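Local structure of small nuclear ribonucleoprotein homolog (Pyrobaculum aerophilum, 1M5Q) at residues 92-95 with 101-104; 77-80 with 85-88; 67-72 with 123-128; 106-111 with 117-122; 80-85 with 95-100. The protein probably binds RNA, as members of the Sm family generally do, and assembles into a 14-mer of Sm-like subunits augmented by a C-terminal domain. One frame throughout, in Å; residues are numbered along the deposited sequence.

All five contacts belong to the small alpha/beta domain that follows the Sm-like barrel, two helices packed with a four-stranded antiparallel sheet. Contact 1 is buried and is the only one made by paired strands. Contacts 2 and 5, their centres about 5 Å apart, fasten the end of helix 71-81 and its turn to strands 86-89 and 94-97. Contacts 2, 4 and 5 are partly buried; contact 3, nearest the centre of the chain, is a surface contact. Contacts 3 and 4 share helix 113-127 and are apolar. Direct hydrogen bonds cross contacts 1 and 5, whereas charged groups at the margins of contacts 1, 3 and 4 reach other subunits.

Contact 1: 92-95 with 101-104; sequences TNVV and VRVS. With ACY (acetic acid), chain B.
Arg102 lies across the methyls of Val94, its CG 3.6 Å from Val94 CG1. With CG anti to the backbone N (chi1 170°) and the chain extended to NE, the guanidinium comes over Val94, whose methyls sit against one face, CG2 3.5 Å from Arg102 NH2. The guanidinium edge faces an acetic acid, probably from the crystallisation liquor: Arg102 NE binds its OXT at 2.8 Å and 169°, NH2 binds its O, and Thr92 OG1 donates to that same O at 2.6 Å. NH2 also bonds Ile81 O of a neighbouring subunit. Cut back to alanine, this position is likely to leave the acetic acid with its Thr92 bond and no arginine partner, and to uncover the Val94 methyls. Thr92 and Arg102 of a neighbouring subunit bind the carboxylate of this chain's Glu123, so the small acid plausibly occupies a glutamate site. Val103 and Val95 form an antiparallel hydrogen-bonded pair, N to O 2.9 Å each way, the Val95 N bond nearly straight at 173°. Val95 CB and Val103 CB are 4.5 Å apart on one face of the sheet. Ser104 adds only its CB against Val94 CG2, its OG accepting from Ile106 N. This is the central hairpin of the four-stranded sheet: strand 94-97, entered through a G1 bulge at Asn93 and Val94, adjoins 86-89, strand 101-104 adjoins 107-109, and Val95 and Val103 face helix 71-81.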
# COMPACT_ATOMS: atom_id res chain seq x y z
N THR H 92 45.94 -8.67 -0.89
CA THR H 92 44.53 -8.54 -1.34
C THR H 92 43.86 -9.88 -1.64
O THR H 92 42.71 -9.92 -2.09
CB THR H 92 44.43 -7.68 -2.61
OG1 THR H 92 45.51 -8.04 -3.50
CG2 THR H 92 44.49 -6.18 -2.25
N ASN H 93 44.59 -10.97 -1.37
CA ASN H 93 44.08 -12.33 -1.58
C ASN H 93 43.83 -12.54 -3.06
O ASN H 93 42.82 -13.13 -3.44
CB ASN H 93 42.77 -12.53 -0.81
CG ASN H 93 42.26 -13.98 -0.85
OD1 ASN H 93 43.05 -14.92 -0.72
ND2 ASN H 93 40.93 -14.15 -1.02
N VAL H 94 44.77 -12.07 -3.88
CA VAL H 94 44.69 -12.16 -5.33
C VAL H 94 45.86 -13.02 -5.86
O VAL H 94 46.93 -13.14 -5.19
CB VAL H 94 44.74 -10.70 -5.93
CG1 VAL H 94 45.05 -10.69 -7.45
CG2 VAL H 94 43.38 -10.01 -5.67
N VAL H 95 45.66 -13.62 -7.02
CA VAL H 95 46.69 -14.46 -7.61
C VAL H 95 47.11 -13.85 -8.95
O VAL H 95 46.25 -13.59 -9.80
CB VAL H 95 46.18 -15.92 -7.84
CG1 VAL H 95 47.25 -16.75 -8.65
CG2 VAL H 95 45.98 -16.63 -6.49
N VAL H 101 47.82 -11.28 -16.27
CA VAL H 101 46.61 -11.98 -15.86
C VAL H 101 46.52 -11.88 -14.33
O VAL H 101 47.51 -12.04 -13.62
CB VAL H 101 46.59 -13.48 -16.35
CG1 VAL H 101 45.37 -14.26 -15.75
CG2 VAL H 101 46.47 -13.50 -17.85
N ARG H 102 45.33 -11.55 -13.84
CA ARG H 102 45.11 -11.33 -12.41
C ARG H 102 43.80 -12.00 -12.06
O ARG H 102 42.86 -11.89 -12.79
CB ARG H 102 45.04 -9.82 -12.15
CG ARG H 102 44.58 -9.41 -10.76
CD ARG H 102 44.58 -7.87 -10.65
NE ARG H 102 44.33 -7.47 -9.28
CZ ARG H 102 43.11 -7.40 -8.73
NH1 ARG H 102 42.01 -7.69 -9.45
NH2 ARG H 102 42.99 -7.02 -7.46
N VAL H 103 43.76 -12.73 -10.97
CA VAL H 103 42.57 -13.45 -10.55
C VAL H 103 42.22 -13.12 -9.07
O VAL H 103 43.05 -13.29 -8.19
CB VAL H 103 42.78 -15.02 -10.60
CG1 VAL H 103 41.43 -15.68 -10.42
CG2 VAL H 103 43.44 -15.49 -11.94
N SER H 104 40.99 -12.68 -8.84
CA SER H 104 40.49 -12.34 -7.51
C SER H 104 39.43 -13.40 -7.23
O SER H 104 39.15 -14.22 -8.12
CB SER H 104 39.83 -10.95 -7.54
OG SER H 104 38.58 -11.02 -8.24
C ACY B . 46.41 -7.15 -6.70
O ACY B . 45.34 -7.15 -5.92
OXT ACY B . 46.56 -6.53 -7.85
CH3 ACY B . 47.54 -7.97 -6.14

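Contact 2: 77-80 with 85-88; sequences QAEK and MVKY
Val86 meets the last turns of helix 71-81 through three kinds of contact, none of them a hydrogen bond between the two segments. The apolar part is a single methyl against a single methyl: Val86 CG2 lies 3.9 Å from Ala78 CB, both CB atoms being directed at the opposite segment. The small alanine is consistent with the close approach of strand and helix, the CA atoms of Glu79 and Val86 being 5.8 Å apart. The second kind sets the same methyl against the polar backbone, since Val86 CG2 also rests 3.7 Å from Ala78 O near the end of the helix, so hydrocarbon lies beside that carbonyl. The third sets a carboxylate oxygen against hydrocarbon. Glu79 starts with CG anti to its backbone N (chi1 176°) and bends at chi2 (74°), which folds the carboxylate back beside the valine; Glu79 OE1 comes to 3.8 Å from Val86 CB, the two side chains running in opposite senses where they pass. The other oxygen, Glu79 OE2, accepts from Gly84 N in the connecting turn, and this bond probably restrains the turning of the carboxylate and ties the helix end to the turn. Within the helix Lys80 N reaches back to Gln77 O at 3.2 Å, a bond spanning three residues. Val86 thus sits at the start of edge strand 86-89, between Ala75 and Ala78 of helix 71-81 and Val95 of strand 94-97, while Ala78 also touches Leu121 of helix 113-127.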
# COMPACT_ATOMS: atom_id res chain seq x y z
N GLN H 77 47.05 -24.85 -7.62
CA GLN H 77 46.70 -25.57 -8.83
C GLN H 77 47.13 -24.81 -10.09
O GLN H 77 47.48 -25.42 -11.12
CB GLN H 77 45.20 -25.86 -8.82
CG GLN H 77 44.80 -26.91 -7.78
CD GLN H 77 43.37 -27.39 -7.96
OE1 GLN H 77 42.82 -27.36 -9.07
NE2 GLN H 77 42.76 -27.88 -6.87
N ALA H 78 47.12 -23.49 -10.04
CA ALA H 78 47.56 -22.77 -11.21
C ALA H 78 49.07 -22.99 -11.46
O ALA H 78 49.54 -22.86 -12.59
CB ALA H 78 47.27 -21.30 -11.07
N GLU H 79 49.83 -23.31 -10.41
CA GLU H 79 51.27 -23.52 -10.53
C GLU H 79 51.61 -24.78 -11.33
O GLU H 79 52.69 -24.88 -11.87
CB GLU H 79 51.91 -23.58 -9.14
CG GLU H 79 53.42 -23.90 -9.08
CD GLU H 79 54.30 -22.74 -9.52
OE1 GLU H 79 53.96 -21.58 -9.15
OE2 GLU H 79 55.32 -22.97 -10.21
N LYS H 80 50.67 -25.73 -11.42
CA LYS H 80 50.89 -26.97 -12.18
C LYS H 80 50.63 -26.75 -13.66
O LYS H 80 51.02 -27.54 -14.51
CB LYS H 80 49.96 -28.09 -11.70
CG LYS H 80 50.11 -28.32 -10.21
CD LYS H 80 49.13 -29.35 -9.67
CE LYS H 80 49.02 -29.18 -8.16
NZ LYS H 80 50.36 -28.79 -7.55
N MSE H 85 55.03 -19.11 -13.04
CA MSE H 85 54.44 -17.82 -13.41
C MSE H 85 53.38 -17.31 -12.40
O MSE H 85 52.81 -16.21 -12.59
CB MSE H 85 53.75 -17.91 -14.78
CG MSE H 85 54.58 -18.34 -15.94
SE MSE H 85 53.41 -18.80 -17.39
CE MSE H 85 52.44 -17.12 -17.76
N VAL H 86 53.16 -18.08 -11.34
CA VAL H 86 52.14 -17.77 -10.37
C VAL H 86 52.61 -17.15 -9.04
O VAL H 86 53.57 -17.62 -8.43
CB VAL H 86 51.34 -19.03 -10.08
CG1 VAL H 86 50.26 -18.75 -9.08
CG2 VAL H 86 50.76 -19.62 -11.42
N LYS H 87 51.95 -16.08 -8.61
CA LYS H 87 52.30 -15.45 -7.33
C LYS H 87 51.00 -15.23 -6.52
O LYS H 87 50.06 -14.63 -7.01
CB LYS H 87 52.97 -14.08 -7.54
CG LYS H 87 54.29 -14.08 -8.30
CD LYS H 87 54.94 -12.70 -8.26
CE LYS H 87 54.67 -11.97 -6.92
NZ LYS H 87 55.13 -12.68 -5.67
N TYR H 88 50.95 -15.72 -5.31
CA TYR H 88 49.76 -15.51 -4.51
C TYR H 88 50.12 -14.21 -3.77
O TYR H 88 51.24 -14.07 -3.30
CB TYR H 88 49.52 -16.65 -3.51
CG TYR H 88 48.48 -16.27 -2.47
CD1 TYR H 88 47.12 -16.13 -2.82
CD2 TYR H 88 48.85 -15.98 -1.15
CE1 TYR H 88 46.15 -15.71 -1.88
CE2 TYR H 88 47.90 -15.56 -0.21
CZ TYR H 88 46.56 -15.43 -0.57
OH TYR H 88 45.63 -15.02 0.37

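Contact 3: 67-72 with 123-128; sequences RRIDMR and EEFLKR
Ile69 holds CG1 anti to its carbonyl carbon (chi1 -73°) and extends at chi2 (167°), which carries CD1 out to the C-terminal helix and into the angle between Phe125 and Leu126. There CD1 stands 3.6 Å from Phe125 CB and equally 3.6 Å from Leu126 CD2, and the isoleucine side chain as a whole crosses both at about a right angle. The second branch of Ile69, CG2, reaches Phe125 CD2 at 4.0 Å, coming obliquely to the ring. The ring of Phe125 is additionally met on one face by Arg128 NH1, 3.7 Å above its plane and toward the rim. Arg128 NH2 in turn bonds Gln77 OE1 of helix 71-81. Just past Ile69, Asp70 occupies the N-cap of that helix, its OD1 weakly accepting from Arg72 N at 3.1 Å. Shortened to alanine, residue Ile69 is likely to open a gap beside Phe125 CB and Leu126 CD2 and weaken the linker's hold on the last helix. On the helix side the charged residues turn from this patch: Lys127 NZ weakly bridges Glu124 OE1 at 3.2 Å and also pairs with Asp99 of a neighbouring subunit. The chemistry is therefore divided: a small hydrophobic seam, with no hydrogen bond across it, fastens the linker from the Sm-like barrel to the last helix turns, and ionic groups on other sides of that helix serve the assembly.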
# COMPACT_ATOMS: atom_id res chain seq x y z
N ARG H 67 30.53 -21.04 -1.09
CA ARG H 67 31.64 -20.35 -0.46
C ARG H 67 32.49 -19.83 -1.61
O ARG H 67 32.44 -20.40 -2.69
CB ARG H 67 32.46 -21.34 0.37
CG ARG H 67 33.08 -20.71 1.58
CD ARG H 67 34.07 -21.66 2.21
NE ARG H 67 33.46 -22.96 2.49
CZ ARG H 67 34.15 -24.00 2.94
NH1 ARG H 67 35.47 -23.89 3.15
NH2 ARG H 67 33.53 -25.16 3.18
N ARG H 68 33.27 -18.78 -1.39
CA ARG H 68 34.16 -18.25 -2.43
C ARG H 68 35.40 -19.19 -2.56
O ARG H 68 35.76 -19.89 -1.64
CB ARG H 68 34.68 -16.86 -2.05
CG ARG H 68 33.68 -15.68 -2.20
CD ARG H 68 33.06 -15.62 -3.59
NE ARG H 68 32.24 -14.42 -3.77
CZ ARG H 68 31.67 -14.06 -4.93
NH1 ARG H 68 31.83 -14.82 -6.03
NH2 ARG H 68 31.00 -12.92 -5.02
N ILE H 69 36.03 -19.18 -3.73
CA ILE H 69 37.23 -19.98 -3.99
C ILE H 69 38.41 -19.67 -3.06
O ILE H 69 38.77 -18.50 -2.86
CB ILE H 69 37.69 -19.75 -5.47
CG1 ILE H 69 36.70 -20.48 -6.41
CG2 ILE H 69 39.10 -20.28 -5.70
CD1 ILE H 69 36.86 -20.07 -7.90
N ASP H 70 39.03 -20.72 -2.52
CA ASP H 70 40.24 -20.60 -1.70
C ASP H 70 41.34 -20.17 -2.71
O ASP H 70 41.79 -20.97 -3.55
CB ASP H 70 40.59 -21.96 -1.10
CG ASP H 70 41.89 -21.93 -0.27
OD1 ASP H 70 42.67 -20.94 -0.33
OD2 ASP H 70 42.14 -22.91 0.46
N MSE H 71 41.80 -18.92 -2.63
CA MSE H 71 42.77 -18.45 -3.60
C MSE H 71 44.15 -19.08 -3.48
O MSE H 71 44.86 -19.17 -4.48
CB MSE H 71 42.88 -16.92 -3.56
CG MSE H 71 41.57 -16.24 -3.93
SE MSE H 71 40.83 -16.91 -5.59
CE MSE H 71 42.00 -15.98 -6.76
N ARG H 72 44.53 -19.48 -2.27
CA ARG H 72 45.83 -20.13 -2.07
C ARG H 72 45.76 -21.47 -2.77
O ARG H 72 46.71 -21.86 -3.41
CB ARG H 72 46.15 -20.33 -0.57
CG ARG H 72 46.66 -19.08 0.12
CD ARG H 72 47.29 -19.43 1.47
NE ARG H 72 46.64 -18.71 2.57
CZ ARG H 72 47.08 -17.56 3.05
NH1 ARG H 72 48.17 -17.00 2.53
NH2 ARG H 72 46.40 -16.94 4.01
N GLU H 123 36.51 -21.94 -13.14
CA GLU H 123 35.24 -22.64 -13.31
C GLU H 123 35.31 -24.06 -12.81
O GLU H 123 34.32 -24.60 -12.34
CB GLU H 123 34.80 -22.61 -14.78
CG GLU H 123 34.34 -21.22 -15.21
CD GLU H 123 34.59 -20.98 -16.70
OE1 GLU H 123 34.69 -21.99 -17.46
OE2 GLU H 123 34.69 -19.80 -17.10
N GLU H 124 36.48 -24.67 -12.86
CA GLU H 124 36.56 -26.04 -12.37
C GLU H 124 36.34 -26.01 -10.84
O GLU H 124 35.67 -26.90 -10.28
CB GLU H 124 37.90 -26.64 -12.77
CG GLU H 124 37.80 -28.08 -13.17
CD GLU H 124 36.61 -28.38 -14.08
OE1 GLU H 124 36.51 -27.81 -15.20
OE2 GLU H 124 35.76 -29.21 -13.67
N PHE H 125 36.87 -24.99 -10.17
CA PHE H 125 36.62 -24.86 -8.72
C PHE H 125 35.11 -24.61 -8.48
O PHE H 125 34.52 -25.21 -7.58
CB PHE H 125 37.37 -23.67 -8.08
CG PHE H 125 38.81 -23.94 -7.77
CD1 PHE H 125 39.76 -23.94 -8.76
CD2 PHE H 125 39.21 -24.20 -6.46
CE1 PHE H 125 41.14 -24.20 -8.45
CE2 PHE H 125 40.56 -24.45 -6.14
CZ PHE H 125 41.52 -24.44 -7.15
N LEU H 126 34.49 -23.72 -9.26
CA LEU H 126 33.06 -23.44 -9.08
C LEU H 126 32.19 -24.67 -9.32
O LEU H 126 31.12 -24.77 -8.76
CB LEU H 126 32.58 -22.33 -10.03
CG LEU H 126 33.34 -21.01 -9.93
CD1 LEU H 126 32.70 -20.00 -10.87
CD2 LEU H 126 33.32 -20.51 -8.51
N LYS H 127 32.63 -25.59 -10.17
CA LYS H 127 31.84 -26.78 -10.42
C LYS H 127 31.96 -27.82 -9.29
O LYS H 127 31.09 -28.68 -9.17
CB LYS H 127 32.22 -27.40 -11.76
CG LYS H 127 31.81 -26.58 -12.95
CD LYS H 127 31.96 -27.34 -14.29
CE LYS H 127 33.37 -27.56 -14.72
NZ LYS H 127 33.47 -28.43 -15.95
N ARG H 128 33.01 -27.73 -8.46
CA ARG H 128 33.21 -28.69 -7.36
C ARG H 128 32.16 -28.54 -6.27
O ARG H 128 31.43 -29.54 -6.01
CB ARG H 128 34.61 -28.54 -6.74
CG ARG H 128 35.77 -28.73 -7.75
CD ARG H 128 37.22 -28.50 -7.17
NE ARG H 128 38.17 -28.47 -8.29
CZ ARG H 128 39.48 -28.24 -8.20
NH1 ARG H 128 40.06 -28.02 -7.03
NH2 ARG H 128 40.20 -28.21 -9.32

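Contact 4: 106-111 with 117-122; sequences IGVEGV and RAKRLF
Val108 of strand 107-109 packs against helix 113-127 in a strand-turn-helix unit: the edge strand of the C-terminal domain's sheet leads into the last helix, which runs back over it almost antiparallel, at 173° with the axes 8.6 Å apart. Val108 is the centre. Its CB touches Lys119 CG at 3.7 Å, and its CG2 lies 4.3 Å from Ala118 CB and 4.4 Å from Phe122 CD1, so the branched end is set between one helix turn and the next. Lys119 contributes hydrocarbon only: with CG beside the backbone N (chi1 -81°) and the rest extended, its chain crosses Val108 obliquely while NZ leads off toward Glu116, a long, weak ion pair. Phe122 swings CG anti to its backbone N (chi1 -164°), sending the ring to the start of the strand, where it comes obliquely to Val108, Gly107 and Ile106 and also touches Val103 of the adjoining strand. At Gly107 the backbone angles leave no room for a side chain beside the carbonyl O of Ile106, which calls for glycine. No hydrogen bond joins the segments. Toward other chains, Arg120 meets Glu109 of one neighbouring subunit and Glu109 meets Arg117 of another, so the unit also takes part in the 14-mer. The far end of the ring lies against strand backbone, Phe122 CZ being 4.0 Å from Ile106 C and 3.7 Å from Gly107 N.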
# COMPACT_ATOMS: atom_id res chain seq x y z
N ILE H 106 36.45 -13.16 -7.35
CA ILE H 106 35.25 -13.03 -8.19
C ILE H 106 35.52 -12.96 -9.71
O ILE H 106 34.62 -12.66 -10.51
CB ILE H 106 34.41 -11.78 -7.81
CG1 ILE H 106 35.11 -10.50 -8.25
CG2 ILE H 106 34.14 -11.79 -6.30
CD1 ILE H 106 34.36 -9.22 -7.76
N GLY H 107 36.75 -13.22 -10.12
CA GLY H 107 36.97 -13.20 -11.56
C GLY H 107 38.40 -13.11 -12.03
O GLY H 107 39.33 -12.92 -11.24
N VAL H 108 38.56 -13.22 -13.34
CA VAL H 108 39.85 -13.20 -13.96
C VAL H 108 39.94 -11.95 -14.84
O VAL H 108 39.04 -11.69 -15.61
CB VAL H 108 40.02 -14.45 -14.88
CG1 VAL H 108 41.19 -14.28 -15.81
CG2 VAL H 108 40.16 -15.73 -14.03
N GLU H 109 41.01 -11.18 -14.69
CA GLU H 109 41.21 -10.04 -15.56
C GLU H 109 42.37 -10.45 -16.48
O GLU H 109 43.30 -11.13 -16.05
CB GLU H 109 41.63 -8.79 -14.77
CG GLU H 109 40.50 -8.00 -14.16
CD GLU H 109 40.94 -6.65 -13.56
OE1 GLU H 109 41.87 -6.58 -12.72
OE2 GLU H 109 40.34 -5.64 -13.97
N GLY H 110 42.29 -10.05 -17.75
CA GLY H 110 43.35 -10.34 -18.71
C GLY H 110 42.71 -10.90 -19.95
O GLY H 110 41.59 -11.33 -19.91
N VAL H 111 43.47 -10.91 -21.05
CA VAL H 111 43.02 -11.42 -22.34
C VAL H 111 44.08 -12.40 -22.86
O VAL H 111 45.26 -12.31 -22.53
CB VAL H 111 42.88 -10.28 -23.37
CG1 VAL H 111 42.34 -10.84 -24.68
CG2 VAL H 111 41.93 -9.22 -22.84
N ARG H 117 42.78 -19.85 -20.04
CA ARG H 117 43.02 -21.05 -19.24
C ARG H 117 42.71 -20.86 -17.74
O ARG H 117 42.16 -21.76 -17.08
CB ARG H 117 44.48 -21.52 -19.40
CG ARG H 117 44.82 -22.79 -18.61
CD ARG H 117 43.90 -23.91 -19.08
NE ARG H 117 44.43 -25.20 -18.73
CZ ARG H 117 44.04 -25.91 -17.68
NH1 ARG H 117 43.08 -25.45 -16.87
NH2 ARG H 117 44.60 -27.10 -17.45
N ALA H 118 43.05 -19.70 -17.20
CA ALA H 118 42.80 -19.43 -15.79
C ALA H 118 41.27 -19.41 -15.57
O ALA H 118 40.78 -19.89 -14.55
CB ALA H 118 43.46 -18.06 -15.38
N LYS H 119 40.52 -18.91 -16.54
CA LYS H 119 39.06 -18.89 -16.44
C LYS H 119 38.53 -20.32 -16.34
O LYS H 119 37.64 -20.61 -15.55
CB LYS H 119 38.46 -18.16 -17.64
CG LYS H 119 38.48 -16.63 -17.50
CD LYS H 119 37.97 -15.99 -18.75
CE LYS H 119 38.08 -14.47 -18.67
NZ LYS H 119 37.78 -13.87 -20.01
N ARG H 120 39.11 -21.23 -17.12
CA ARG H 120 38.66 -22.62 -17.03
C ARG H 120 39.06 -23.23 -15.69
O ARG H 120 38.29 -24.03 -15.14
CB ARG H 120 39.21 -23.49 -18.16
CG ARG H 120 38.38 -23.49 -19.39
CD ARG H 120 38.64 -22.27 -20.20
NE ARG H 120 38.08 -22.30 -21.56
CZ ARG H 120 38.02 -21.20 -22.31
NH1 ARG H 120 38.49 -20.06 -21.79
NH2 ARG H 120 37.51 -21.23 -23.55
N LEU H 121 40.21 -22.88 -15.13
CA LEU H 121 40.57 -23.47 -13.80
C LEU H 121 39.58 -22.95 -12.74
O LEU H 121 39.13 -23.68 -11.86
CB LEU H 121 41.94 -23.04 -13.37
CG LEU H 121 42.90 -23.96 -12.62
CD1 LEU H 121 43.72 -23.10 -11.65
CD2 LEU H 121 42.22 -25.11 -11.92
N PHE H 122 39.28 -21.66 -12.84
CA PHE H 122 38.36 -20.97 -11.93
C PHE H 122 37.01 -21.68 -11.93
O PHE H 122 36.45 -22.02 -10.87
CB PHE H 122 38.18 -19.50 -12.40
CG PHE H 122 37.56 -18.61 -11.34
CD1 PHE H 122 38.36 -17.81 -10.54
CD2 PHE H 122 36.18 -18.54 -11.19
CE1 PHE H 122 37.80 -16.93 -9.60
CE2 PHE H 122 35.61 -17.68 -10.26
CZ PHE H 122 36.42 -16.86 -9.47

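Contact 5: 80-85 with 95-100; sequences KIFPGM and VLIGDK
Met85 and Gly98 are joined through their backbones: a type II turn from Phe82 to Met85, closed by Met85 N to Phe82 O at 2.9 Å, presents Met85 O to Gly98 N, which donates to it at 2.7 Å from 21° outside the carbonyl plane. The same oxygen also receives a CA-H...O contact from Ile97 CA at 3.2 Å. The ring of Phe82 carries the side-chain contact. Ile97 CG2, placed anti to the backbone N, makes a CH-pi contact over one face of the ring, 4.0 Å from the centroid and 21° off the normal. The opposite face is taken by its own neighbour Ile81, whose CG2 stands 3.7 Å above the plane over the ring centre, so that the phenyl is held between two isoleucine methyls. Val114 and Arg117 of helix 113-127 pack on Phe82 too. Met85, a selenomethionine, bends at chi3 (61°) and lays its CE along the loop, 3.9 Å from Gly98 CA and 4.3 Å from Ile97 CG2. A beta carbon on Gly98 would come tightly against that methyl, and the positive phi there also favours glycine, as it does at Gly84 in the turn. Chemically, a single backbone hydrogen bond ties the end of the strand to the turn, and hydrophobic packing does the rest: Phe82 and Ile97 close the apolar interior between sheet and helices, with Met85 at its margin.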
# COMPACT_ATOMS: atom_id res chain seq x y z
N LYS H 80 50.67 -25.73 -11.42
CA LYS H 80 50.89 -26.97 -12.18
C LYS H 80 50.63 -26.75 -13.66
O LYS H 80 51.02 -27.54 -14.51
CB LYS H 80 49.96 -28.09 -11.70
CG LYS H 80 50.11 -28.32 -10.21
CD LYS H 80 49.13 -29.35 -9.67
CE LYS H 80 49.02 -29.18 -8.16
NZ LYS H 80 50.36 -28.79 -7.55
N ILE H 81 49.96 -25.66 -13.97
CA ILE H 81 49.60 -25.36 -15.32
C ILE H 81 50.49 -24.28 -15.88
O ILE H 81 50.79 -24.29 -17.07
CB ILE H 81 48.12 -24.87 -15.37
CG1 ILE H 81 47.24 -25.96 -14.80
CG2 ILE H 81 47.70 -24.48 -16.77
CD1 ILE H 81 45.80 -25.58 -14.74
N PHE H 82 50.90 -23.34 -15.04
CA PHE H 82 51.74 -22.20 -15.46
C PHE H 82 52.97 -22.19 -14.55
O PHE H 82 53.17 -21.27 -13.73
CB PHE H 82 50.95 -20.86 -15.29
CG PHE H 82 49.57 -20.85 -15.96
CD1 PHE H 82 48.41 -20.93 -15.19
CD2 PHE H 82 49.45 -20.69 -17.36
CE1 PHE H 82 47.14 -20.83 -15.78
CE2 PHE H 82 48.18 -20.59 -17.97
CZ PHE H 82 47.03 -20.66 -17.16
N PRO H 83 53.79 -23.25 -14.63
CA PRO H 83 55.00 -23.37 -13.81
C PRO H 83 55.81 -22.07 -13.73
O PRO H 83 56.12 -21.47 -14.75
CB PRO H 83 55.80 -24.46 -14.54
CG PRO H 83 54.79 -25.28 -15.14
CD PRO H 83 53.67 -24.35 -15.59
N GLY H 84 56.15 -21.69 -12.49
CA GLY H 84 56.91 -20.50 -12.23
C GLY H 84 56.29 -19.15 -12.59
O GLY H 84 56.97 -18.13 -12.46
N MSE H 85 55.03 -19.11 -13.04
CA MSE H 85 54.44 -17.82 -13.41
C MSE H 85 53.38 -17.31 -12.40
O MSE H 85 52.81 -16.21 -12.59
CB MSE H 85 53.75 -17.91 -14.78
CG MSE H 85 54.58 -18.34 -15.94
SE MSE H 85 53.41 -18.80 -17.39
CE MSE H 85 52.44 -17.12 -17.76
N VAL H 95 45.66 -13.62 -7.02
CA VAL H 95 46.69 -14.46 -7.61
C VAL H 95 47.11 -13.85 -8.95
O VAL H 95 46.25 -13.59 -9.80
CB VAL H 95 46.18 -15.92 -7.84
CG1 VAL H 95 47.25 -16.75 -8.65
CG2 VAL H 95 45.98 -16.63 -6.49
N LEU H 96 48.40 -13.60 -9.12
CA LEU H 96 48.90 -13.06 -10.40
C LEU H 96 49.52 -14.22 -11.23
O LEU H 96 50.19 -15.09 -10.67
CB LEU H 96 49.96 -11.97 -10.15
CG LEU H 96 49.48 -10.78 -9.28
CD1 LEU H 96 50.66 -9.90 -8.94
CD2 LEU H 96 48.40 -9.97 -9.99
N ILE H 97 49.28 -14.24 -12.54
CA ILE H 97 49.81 -15.30 -13.41
C ILE H 97 50.54 -14.55 -14.52
O ILE H 97 49.92 -13.88 -15.36
CB ILE H 97 48.66 -16.17 -13.96
CG1 ILE H 97 47.92 -16.84 -12.77
CG2 ILE H 97 49.19 -17.22 -14.93
CD1 ILE H 97 46.70 -17.64 -13.14
N GLY H 98 51.87 -14.64 -14.52
CA GLY H 98 52.60 -13.87 -15.53
C GLY H 98 52.39 -12.39 -15.22
O GLY H 98 52.06 -12.02 -14.09
N ASP H 99 52.53 -11.51 -16.20
CA ASP H 99 52.37 -10.11 -15.86
C ASP H 99 51.17 -9.42 -16.48
O ASP H 99 51.06 -8.19 -16.43
CB ASP H 99 53.67 -9.35 -16.17
CG ASP H 99 53.84 -9.05 -17.64
OD1 ASP H 99 53.51 -9.92 -18.48
OD2 ASP H 99 54.34 -7.92 -17.96
N LYS H 100 50.26 -10.19 -17.05
CA LYS H 100 49.04 -9.61 -17.62
C LYS H 100 47.76 -10.35 -17.21
O LYS H 100 46.71 -10.07 -17.77
CB LYS H 100 49.13 -9.56 -19.14
CG LYS H 100 50.27 -8.71 -19.66
CD LYS H 100 50.12 -8.45 -21.15
CE LYS H 100 49.08 -7.36 -21.44
NZ LYS H 100 49.54 -5.97 -21.09